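Local structure of proteasome activator protein PA26 (Trypanosoma brucei, 1YAR) at residues A91-I102 against Q116-E127; T144-E153 against F196-H206. The protein is an 11S-family activator that probably docks as a ring on the ends of the 20S proteasome and opens its gate for substrate entry. All blocks are in the same frame, centred on the assembly; numbering follows the deposited sequence. Where two conformers were deposited one is given.

Contact 1 (A91-I102 against Q116-E127); sequences AETIRTVIAIRI and QHAVLKIIDELE
Asp124 OD1 lies over one face of the Arg95 guanidinium, whose plane is steeply inclined to the carboxylate. The NH1–OD1 separation of 2.4 Å between Arg95 and Asp124 supports a salt bridge, but it is too short to trust in detail, and Arg95 was modelled in two conformers. This pair bridges two antiparallel helices of the helical bundle that forms an 11S activator subunit; their segment axes cross at -157° and approach to 10.2 Å.

Next to it, the carboxylates of Glu92 and Glu127 meet with their planes far from coplanar. Glu92 OE2 stands 2.4 Å from Glu127 OE1, a very short spacing, doubtful in detail but consistent with a proton held between the two acids. Glu92 is also hydrogen-bonded to a neighbouring subunit, OE1 with Thr209 OG1 and OE2 with His206 ND1, so this polar patch faces the subunit interface.

The Gln116 amide points its N-H, in its own plane, at Arg101 O, just beyond the end of helix 71-99. NE2 to O is 3.1 Å and the N-H...O angle is 178°, yet the donor stands above the carbonyl plane and uses no lone pair. NE2 also bonds Leu225 O, whereas Gln116 OE1 is buried without a polar partner in the model. The Arg101 guanidinium turns an edge to Val97 O, and further bonds to Arg19 and Tyr22 hold it.

Between these polar ends, Ile98 is a knob in a hole made by Gln116, Val119, Leu120 and Ile123. With chi1 at -56°, its CG2 lies opposite the backbone N and meets Leu120 CG at 3.7 Å, while CG1, beside the N, carries CD1 to Val119 CG1. Leu120 CD2 also meets the aliphatic part of Arg95 at CG, 3.8 Å away. Ile123, one wall of that hole, also crosses Ile94 at about a right angle, with Ile123 CD1 3.5 Å from Ile94 CG2.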
# COMPACT_ATOMS: atom_id res chain seq x y z
N ALA O 91 -15.09 -90.47 -55.86
CA ALA O 91 -15.07 -89.87 -54.51
C ALA O 91 -13.69 -89.98 -53.84
O ALA O 91 -13.24 -89.05 -53.17
CB ALA O 91 -16.12 -90.51 -53.64
N GLU O 92 -13.02 -91.12 -54.03
CA GLU O 92 -11.70 -91.34 -53.44
C GLU O 92 -10.64 -90.42 -54.03
O GLU O 92 -9.71 -90.03 -53.34
CB GLU O 92 -11.27 -92.80 -53.57
CG GLU O 92 -12.11 -93.77 -52.72
CD GLU O 92 -11.77 -93.73 -51.24
OE1 GLU O 92 -10.72 -93.18 -50.85
OE2 GLU O 92 -12.57 -94.26 -50.44
N THR O 93 -10.79 -90.06 -55.31
CA THR O 93 -9.94 -89.05 -55.93
C THR O 93 -10.11 -87.72 -55.22
O THR O 93 -9.11 -87.07 -54.88
CB THR O 93 -10.28 -88.94 -57.43
OG1 THR O 93 -9.94 -90.19 -58.06
CG2 THR O 93 -9.43 -87.89 -58.14
N ILE O 94 -11.35 -87.29 -54.99
CA ILE O 94 -11.57 -86.02 -54.28
C ILE O 94 -11.00 -86.09 -52.87
O ILE O 94 -10.35 -85.16 -52.42
CB ILE O 94 -13.03 -85.58 -54.25
CG1 ILE O 94 -13.60 -85.49 -55.67
CG2 ILE O 94 -13.13 -84.21 -53.54
CD1 ILE O 94 -15.12 -85.24 -55.74
N ARG O 95 -11.26 -87.21 -52.21
CA ARG O 95 -10.80 -87.46 -50.87
C ARG O 95 -9.30 -87.24 -50.80
O ARG O 95 -8.81 -86.52 -49.94
CB ARG O 95 -11.16 -88.90 -50.49
CG ARG O 95 -11.23 -89.21 -49.03
CD ARG O 95 -12.36 -90.19 -48.69
NE ARG O 95 -11.95 -91.19 -47.70
CZ ARG O 95 -11.88 -90.96 -46.39
NH1 ARG O 95 -12.20 -89.77 -45.90
NH2 ARG O 95 -11.50 -91.93 -45.57
N THR O 96 -8.58 -87.87 -51.74
CA THR O 96 -7.12 -87.82 -51.80
C THR O 96 -6.63 -86.38 -51.97
O THR O 96 -5.73 -85.97 -51.28
CB THR O 96 -6.61 -88.70 -52.96
OG1 THR O 96 -6.87 -90.06 -52.64
CG2 THR O 96 -5.06 -88.65 -53.05
N VAL O 97 -7.23 -85.65 -52.90
CA VAL O 97 -6.84 -84.26 -53.19
C VAL O 97 -6.92 -83.41 -51.91
O VAL O 97 -6.00 -82.62 -51.59
CB VAL O 97 -7.73 -83.66 -54.28
CG1 VAL O 97 -7.57 -82.14 -54.37
CG2 VAL O 97 -7.45 -84.32 -55.64
N ILE O 98 -8.00 -83.60 -51.16
CA ILE O 98 -8.12 -82.91 -49.86
C ILE O 98 -7.15 -83.44 -48.79
O ILE O 98 -6.39 -82.67 -48.19
CB ILE O 98 -9.59 -82.94 -49.37
CG1 ILE O 98 -10.51 -82.33 -50.44
CG2 ILE O 98 -9.71 -82.19 -48.05
CD1 ILE O 98 -11.99 -82.65 -50.22
N ALA O 99 -7.18 -84.75 -48.55
CA ALA O 99 -6.44 -85.33 -47.43
C ALA O 99 -4.94 -85.08 -47.48
O ALA O 99 -4.30 -84.90 -46.44
CB ALA O 99 -6.73 -86.83 -47.30
N ILE O 100 -4.37 -85.05 -48.68
CA ILE O 100 -2.93 -84.79 -48.82
C ILE O 100 -2.59 -83.29 -48.72
O ILE O 100 -1.42 -82.92 -48.87
CB ILE O 100 -2.34 -85.42 -50.14
CG1 ILE O 100 -2.89 -84.70 -51.38
CG2 ILE O 100 -2.66 -86.90 -50.19
CD1 ILE O 100 -2.39 -85.29 -52.75
N ARG O 101 -3.59 -82.44 -48.51
CA ARG O 101 -3.34 -81.01 -48.23
C ARG O 101 -3.82 -80.54 -46.85
O ARG O 101 -3.85 -79.34 -46.57
CB ARG O 101 -3.94 -80.13 -49.33
CG ARG O 101 -3.30 -80.35 -50.69
CD ARG O 101 -4.04 -79.69 -51.84
NE ARG O 101 -3.27 -79.78 -53.09
CZ ARG O 101 -3.23 -80.83 -53.91
NH1 ARG O 101 -3.94 -81.93 -53.65
NH2 ARG O 101 -2.47 -80.77 -55.01
N ILE O 102 -4.18 -81.48 -45.99
CA ILE O 102 -4.47 -81.12 -44.59
C ILE O 102 -3.14 -80.69 -44.01
O ILE O 102 -2.17 -81.44 -44.11
CB ILE O 102 -5.08 -82.31 -43.82
CG1 ILE O 102 -6.49 -82.60 -44.35
CG2 ILE O 102 -5.11 -82.03 -42.30
CD1 ILE O 102 -7.03 -83.98 -43.92
N GLN O 116 -11.95 -78.31 -44.90
CA GLN O 116 -11.46 -79.60 -45.36
C GLN O 116 -12.15 -80.79 -44.67
O GLN O 116 -12.61 -81.72 -45.34
CB GLN O 116 -9.96 -79.68 -45.17
CG GLN O 116 -9.18 -78.71 -46.03
CD GLN O 116 -7.71 -78.86 -45.81
OE1 GLN O 116 -7.25 -78.97 -44.66
NE2 GLN O 116 -6.94 -78.92 -46.91
N HIS O 117 -12.21 -80.75 -43.33
CA HIS O 117 -12.90 -81.80 -42.57
C HIS O 117 -14.42 -81.87 -42.88
O HIS O 117 -14.99 -82.96 -42.97
CB HIS O 117 -12.61 -81.68 -41.06
CG HIS O 117 -11.19 -81.98 -40.68
ND1 HIS O 117 -10.56 -83.15 -41.03
CD2 HIS O 117 -10.29 -81.27 -39.95
CE1 HIS O 117 -9.32 -83.14 -40.56
NE2 HIS O 117 -9.13 -82.01 -39.90
N ALA O 118 -15.06 -80.72 -43.07
CA ALA O 118 -16.49 -80.71 -43.41
C ALA O 118 -16.77 -81.36 -44.78
O ALA O 118 -17.72 -82.16 -44.92
CB ALA O 118 -17.05 -79.31 -43.36
N VAL O 119 -15.95 -81.05 -45.78
CA VAL O 119 -16.17 -81.68 -47.11
C VAL O 119 -15.77 -83.17 -47.10
O VAL O 119 -16.47 -84.02 -47.69
CB VAL O 119 -15.52 -80.87 -48.26
CG1 VAL O 119 -15.73 -81.58 -49.62
CG2 VAL O 119 -16.09 -79.45 -48.32
N LEU O 120 -14.72 -83.52 -46.37
CA LEU O 120 -14.35 -84.92 -46.21
C LEU O 120 -15.46 -85.72 -45.52
O LEU O 120 -15.72 -86.86 -45.88
CB LEU O 120 -13.04 -85.06 -45.44
CG LEU O 120 -11.76 -84.73 -46.24
CD1 LEU O 120 -10.57 -84.62 -45.32
CD2 LEU O 120 -11.53 -85.79 -47.33
N LYS O 121 -16.11 -85.09 -44.54
CA LYS O 121 -17.24 -85.71 -43.85
C LYS O 121 -18.39 -86.06 -44.81
O LYS O 121 -18.91 -87.18 -44.76
CB LYS O 121 -17.75 -84.80 -42.71
CG LYS O 121 -18.87 -85.44 -41.88
CD LYS O 121 -19.39 -84.51 -40.77
CE LYS O 121 -20.31 -85.30 -39.82
NZ LYS O 121 -21.32 -84.41 -39.15
N ILE O 122 -18.77 -85.13 -45.68
CA ILE O 122 -19.88 -85.40 -46.61
C ILE O 122 -19.49 -86.41 -47.70
O ILE O 122 -20.33 -87.17 -48.18
CB ILE O 122 -20.49 -84.11 -47.23
CG1 ILE O 122 -19.64 -83.56 -48.37
CG2 ILE O 122 -20.74 -83.05 -46.16
CD1 ILE O 122 -20.34 -82.48 -49.18
N ILE O 123 -18.21 -86.43 -48.08
CA ILE O 123 -17.74 -87.46 -49.03
C ILE O 123 -17.69 -88.83 -48.37
O ILE O 123 -18.10 -89.83 -48.97
CB ILE O 123 -16.41 -87.09 -49.71
CG1 ILE O 123 -16.61 -85.80 -50.52
CG2 ILE O 123 -16.07 -88.15 -50.77
CD1 ILE O 123 -15.32 -85.17 -50.96
N ASP O 124 -17.23 -88.88 -47.12
CA ASP O 124 -17.33 -90.10 -46.31
C ASP O 124 -18.76 -90.64 -46.20
O ASP O 124 -18.98 -91.86 -46.34
CB ASP O 124 -16.79 -89.85 -44.91
CG ASP O 124 -15.28 -89.75 -44.86
OD1 ASP O 124 -14.61 -90.15 -45.85
OD2 ASP O 124 -14.67 -89.26 -43.87
N GLU O 125 -19.71 -89.75 -45.91
CA GLU O 125 -21.13 -90.12 -45.85
C GLU O 125 -21.60 -90.69 -47.19
O GLU O 125 -22.31 -91.69 -47.24
CB GLU O 125 -22.02 -88.92 -45.48
CG GLU O 125 -23.46 -89.33 -45.11
CD GLU O 125 -24.41 -88.15 -44.92
OE1 GLU O 125 -23.95 -86.99 -44.82
OE2 GLU O 125 -25.64 -88.39 -44.88
N LEU O 126 -21.21 -90.04 -48.28
CA LEU O 126 -21.51 -90.57 -49.62
C LEU O 126 -20.99 -92.00 -49.78
O LEU O 126 -21.73 -92.89 -50.21
CB LEU O 126 -20.96 -89.65 -50.71
CG LEU O 126 -20.91 -90.19 -52.15
CD1 LEU O 126 -22.31 -90.40 -52.68
CD2 LEU O 126 -20.15 -89.21 -53.05
N GLU O 127 -19.72 -92.23 -49.44
CA GLU O 127 -19.09 -93.53 -49.67
C GLU O 127 -19.56 -94.63 -48.74
O GLU O 127 -19.78 -95.77 -49.17
CB GLU O 127 -17.57 -93.41 -49.57
CG GLU O 127 -16.93 -92.54 -50.63
CD GLU O 127 -15.42 -92.71 -50.64
OE1 GLU O 127 -14.96 -93.83 -50.41
OE2 GLU O 127 -14.70 -91.73 -50.85

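Contact 2 (T144-E153 against F196-H206); sequences TPIGMYALRE and FMLKVELATTH
Apolar contacts dominate where Pro145 and Ile146 lie against Ala203, Leu202 and Phe196: the loop leading into helix 150-166 packs on the long helix 183-226 of the 11S-type bundle. The backbones come close, the CA atoms of Pro145 and Lys199 being 5.3 Å apart. The proline ring sets CG 3.7 Å from Leu202 CB and its CD beside Ala203. Ile146 forks over the helix: chi1 of -154° turns CG1, with CD1 at its end, to Phe196 and leaves CG2 between the backbone N and the carbonyl carbon, facing Ala203 CB. CG2 of Ile146 meets that Ala203 CB at 3.6 Å, and its CD1 reaches Phe196 CD2 at 3.3 Å, a tight approach.

The aromatic contacts centre on Phe196. Glu153 CB comes to the ring edge, near its plane, 3.8 Å from CE2 of Phe196, and Tyr154 makes an edge-to-face pair with the same ring.

The segments are not hydrogen-bonded to each other; Thr144 OG1 has its partner in Thr130 O, and His206 ND1 in Glu92 of a neighbouring subunit. Lys199, extended beyond CG, makes a cation-pi contact with Tyr149 of that subunit. On the way its aliphatic chain passes alongside the loop backbone, where Lys199 CD lies 3.4 Å from Pro145 O.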
# COMPACT_ATOMS: atom_id res chain seq x y z
N THR O 144 -29.44 -95.98 -46.57
CA THR O 144 -29.72 -96.02 -48.00
C THR O 144 -30.67 -97.21 -48.27
O THR O 144 -30.57 -98.25 -47.59
CB THR O 144 -28.38 -96.10 -48.78
OG1 THR O 144 -28.60 -95.93 -50.19
CG2 THR O 144 -27.77 -97.49 -48.66
N PRO O 145 -31.63 -97.06 -49.18
CA PRO O 145 -32.56 -98.16 -49.47
C PRO O 145 -31.86 -99.44 -49.94
O PRO O 145 -32.32 -100.55 -49.66
CB PRO O 145 -33.47 -97.58 -50.56
CG PRO O 145 -33.43 -96.11 -50.27
CD PRO O 145 -31.97 -95.84 -49.94
N ILE O 146 -30.74 -99.27 -50.63
CA ILE O 146 -29.97 -100.39 -51.12
C ILE O 146 -28.53 -99.95 -51.34
O ILE O 146 -28.28 -98.85 -51.83
CB ILE O 146 -30.64 -101.01 -52.40
CG1 ILE O 146 -30.27 -102.47 -52.55
CG2 ILE O 146 -30.38 -100.18 -53.67
CD1 ILE O 146 -31.05 -103.17 -53.69
N GLY O 147 -27.58 -100.79 -50.96
CA GLY O 147 -26.17 -100.45 -51.13
C GLY O 147 -25.47 -101.05 -52.33
O GLY O 147 -26.09 -101.60 -53.23
N MET O 148 -24.14 -100.98 -52.30
CA MET O 148 -23.26 -101.40 -53.40
C MET O 148 -23.27 -102.89 -53.74
O MET O 148 -22.83 -103.30 -54.83
CB MET O 148 -21.83 -101.01 -53.07
CG MET O 148 -21.52 -99.58 -53.35
SD MET O 148 -19.75 -99.37 -53.42
CE MET O 148 -19.43 -100.02 -55.06
N TYR O 149 -23.70 -103.71 -52.80
CA TYR O 149 -23.74 -105.16 -53.02
C TYR O 149 -25.18 -105.63 -53.15
O TYR O 149 -25.58 -106.62 -52.57
CB TYR O 149 -22.95 -105.86 -51.91
CG TYR O 149 -21.65 -105.12 -51.63
CD1 TYR O 149 -21.47 -104.40 -50.44
CD2 TYR O 149 -20.64 -105.09 -52.59
CE1 TYR O 149 -20.30 -103.68 -50.21
CE2 TYR O 149 -19.46 -104.38 -52.37
CZ TYR O 149 -19.30 -103.69 -51.18
OH TYR O 149 -18.14 -102.99 -50.97
N ALA O 150 -25.93 -104.89 -53.95
CA ALA O 150 -27.39 -105.05 -54.08
C ALA O 150 -27.73 -106.31 -54.86
O ALA O 150 -28.74 -106.97 -54.58
CB ALA O 150 -27.95 -103.86 -54.81
N LEU O 151 -26.90 -106.61 -55.85
CA LEU O 151 -27.07 -107.82 -56.65
C LEU O 151 -26.93 -109.06 -55.78
O LEU O 151 -27.77 -109.95 -55.84
CB LEU O 151 -26.06 -107.83 -57.78
CG LEU O 151 -26.28 -108.67 -59.03
CD1 LEU O 151 -27.77 -108.91 -59.35
CD2 LEU O 151 -25.56 -107.97 -60.18
N ARG O 152 -25.88 -109.12 -54.96
CA ARG O 152 -25.74 -110.20 -54.00
C ARG O 152 -26.89 -110.25 -52.99
O ARG O 152 -27.36 -111.34 -52.68
CB ARG O 152 -24.38 -110.15 -53.30
CG ARG O 152 -24.25 -111.16 -52.17
CD ARG O 152 -23.08 -112.12 -52.34
NE ARG O 152 -23.09 -113.11 -51.25
CZ ARG O 152 -22.22 -113.16 -50.24
NH1 ARG O 152 -21.20 -112.30 -50.17
NH2 ARG O 152 -22.35 -114.10 -49.31
N GLU O 153 -27.32 -109.10 -52.48
CA GLU O 153 -28.49 -109.01 -51.59
C GLU O 153 -29.73 -109.64 -52.25
O GLU O 153 -30.40 -110.47 -51.64
CB GLU O 153 -28.85 -107.56 -51.25
CG GLU O 153 -27.85 -106.73 -50.44
CD GLU O 153 -28.47 -105.40 -50.01
OE1 GLU O 153 -29.71 -105.39 -49.73
OE2 GLU O 153 -27.74 -104.36 -49.97
N PHE O 196 -36.90 -104.93 -54.84
CA PHE O 196 -35.55 -104.59 -55.26
C PHE O 196 -35.51 -103.55 -56.35
O PHE O 196 -34.61 -102.71 -56.38
CB PHE O 196 -34.68 -105.83 -55.56
CG PHE O 196 -34.06 -106.40 -54.33
CD1 PHE O 196 -34.77 -107.25 -53.50
CD2 PHE O 196 -32.78 -106.01 -53.94
CE1 PHE O 196 -34.22 -107.75 -52.32
CE2 PHE O 196 -32.20 -106.51 -52.77
CZ PHE O 196 -32.93 -107.37 -51.95
N MET O 197 -36.53 -103.57 -57.21
CA MET O 197 -36.65 -102.51 -58.20
C MET O 197 -37.08 -101.20 -57.54
O MET O 197 -36.55 -100.15 -57.88
CB MET O 197 -37.59 -102.91 -59.35
CG MET O 197 -37.09 -104.11 -60.14
SD MET O 197 -35.53 -103.80 -61.01
CE MET O 197 -34.32 -104.57 -59.96
N LEU O 198 -38.01 -101.26 -56.60
CA LEU O 198 -38.38 -100.06 -55.82
C LEU O 198 -37.17 -99.45 -55.13
O LEU O 198 -36.96 -98.24 -55.19
CB LEU O 198 -39.48 -100.38 -54.79
CG LEU O 198 -39.83 -99.25 -53.81
CD1 LEU O 198 -40.26 -97.98 -54.56
CD2 LEU O 198 -40.92 -99.70 -52.87
N LYS O 199 -36.37 -100.30 -54.49
CA LYS O 199 -35.16 -99.86 -53.77
C LYS O 199 -34.13 -99.20 -54.68
O LYS O 199 -33.51 -98.21 -54.29
CB LYS O 199 -34.55 -101.02 -53.02
CG LYS O 199 -35.37 -101.38 -51.81
CD LYS O 199 -34.77 -102.51 -51.04
CE LYS O 199 -35.70 -102.83 -49.89
NZ LYS O 199 -35.01 -103.59 -48.82
N VAL O 200 -33.95 -99.73 -55.88
CA VAL O 200 -33.15 -99.03 -56.90
C VAL O 200 -33.74 -97.66 -57.26
O VAL O 200 -33.00 -96.69 -57.36
CB VAL O 200 -32.92 -99.90 -58.17
CG1 VAL O 200 -32.20 -99.09 -59.23
CG2 VAL O 200 -32.09 -101.15 -57.80
N GLU O 201 -35.07 -97.57 -57.42
CA GLU O 201 -35.70 -96.26 -57.71
C GLU O 201 -35.44 -95.24 -56.58
O GLU O 201 -35.13 -94.09 -56.84
CB GLU O 201 -37.21 -96.36 -57.90
CG GLU O 201 -37.70 -97.18 -59.09
CD GLU O 201 -39.23 -97.26 -59.12
OE1 GLU O 201 -39.78 -98.36 -58.87
OE2 GLU O 201 -39.88 -96.21 -59.34
N LEU O 202 -35.62 -95.69 -55.34
CA LEU O 202 -35.40 -94.85 -54.17
C LEU O 202 -33.93 -94.50 -53.98
O LEU O 202 -33.59 -93.34 -53.72
CB LEU O 202 -35.92 -95.54 -52.91
CG LEU O 202 -37.40 -95.95 -52.89
CD1 LEU O 202 -37.65 -96.81 -51.66
CD2 LEU O 202 -38.35 -94.74 -52.94
N ALA O 203 -33.05 -95.51 -54.08
CA ALA O 203 -31.62 -95.28 -53.91
C ALA O 203 -31.05 -94.33 -54.97
O ALA O 203 -30.22 -93.49 -54.64
CB ALA O 203 -30.85 -96.58 -53.90
N THR O 204 -31.49 -94.45 -56.23
CA THR O 204 -31.02 -93.51 -57.27
C THR O 204 -31.39 -92.07 -56.96
O THR O 204 -30.57 -91.16 -57.13
CB THR O 204 -31.49 -93.87 -58.70
OG1 THR O 204 -32.89 -94.09 -58.71
CG2 THR O 204 -30.85 -95.18 -59.19
N THR O 205 -32.63 -91.87 -56.51
CA THR O 205 -33.12 -90.56 -56.08
C THR O 205 -32.24 -90.00 -54.95
O THR O 205 -31.75 -88.86 -55.04
CB THR O 205 -34.59 -90.67 -55.64
OG1 THR O 205 -35.42 -90.91 -56.80
CG2 THR O 205 -35.11 -89.36 -55.13
N HIS O 206 -32.02 -90.81 -53.92
CA HIS O 206 -31.27 -90.46 -52.71
C HIS O 206 -29.80 -90.18 -53.07
O HIS O 206 -29.19 -89.24 -52.55
CB HIS O 206 -31.32 -91.64 -51.74
CG HIS O 206 -30.85 -91.32 -50.35
ND1 HIS O 206 -31.46 -90.39 -49.55
CD2 HIS O 206 -29.86 -91.88 -49.60
CE1 HIS O 206 -30.85 -90.35 -48.37
NE2 HIS O 206 -29.87 -91.24 -48.38

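In the fold
Both contacts are mostly buried, and neither is a surface contact; their centres are 24 Å apart and their nearest atoms about 6 Å. Contact 1 joins helices 71-99 and 111-130, whereas contact 2 sets the lead-in to helix 150-166 on helix 183-226. Their chemistry differs: contact 1 mixes a knob-in-hole core with charged and amide interactions, while contact 2 is apolar and aromatic. Contact 1 also borders the loop joining its helices, which by its position corresponds to the activation loop of 11S activators. In the assembly the two sites meet across a subunit boundary, contact 2 of one subunit against contact 1 of the next.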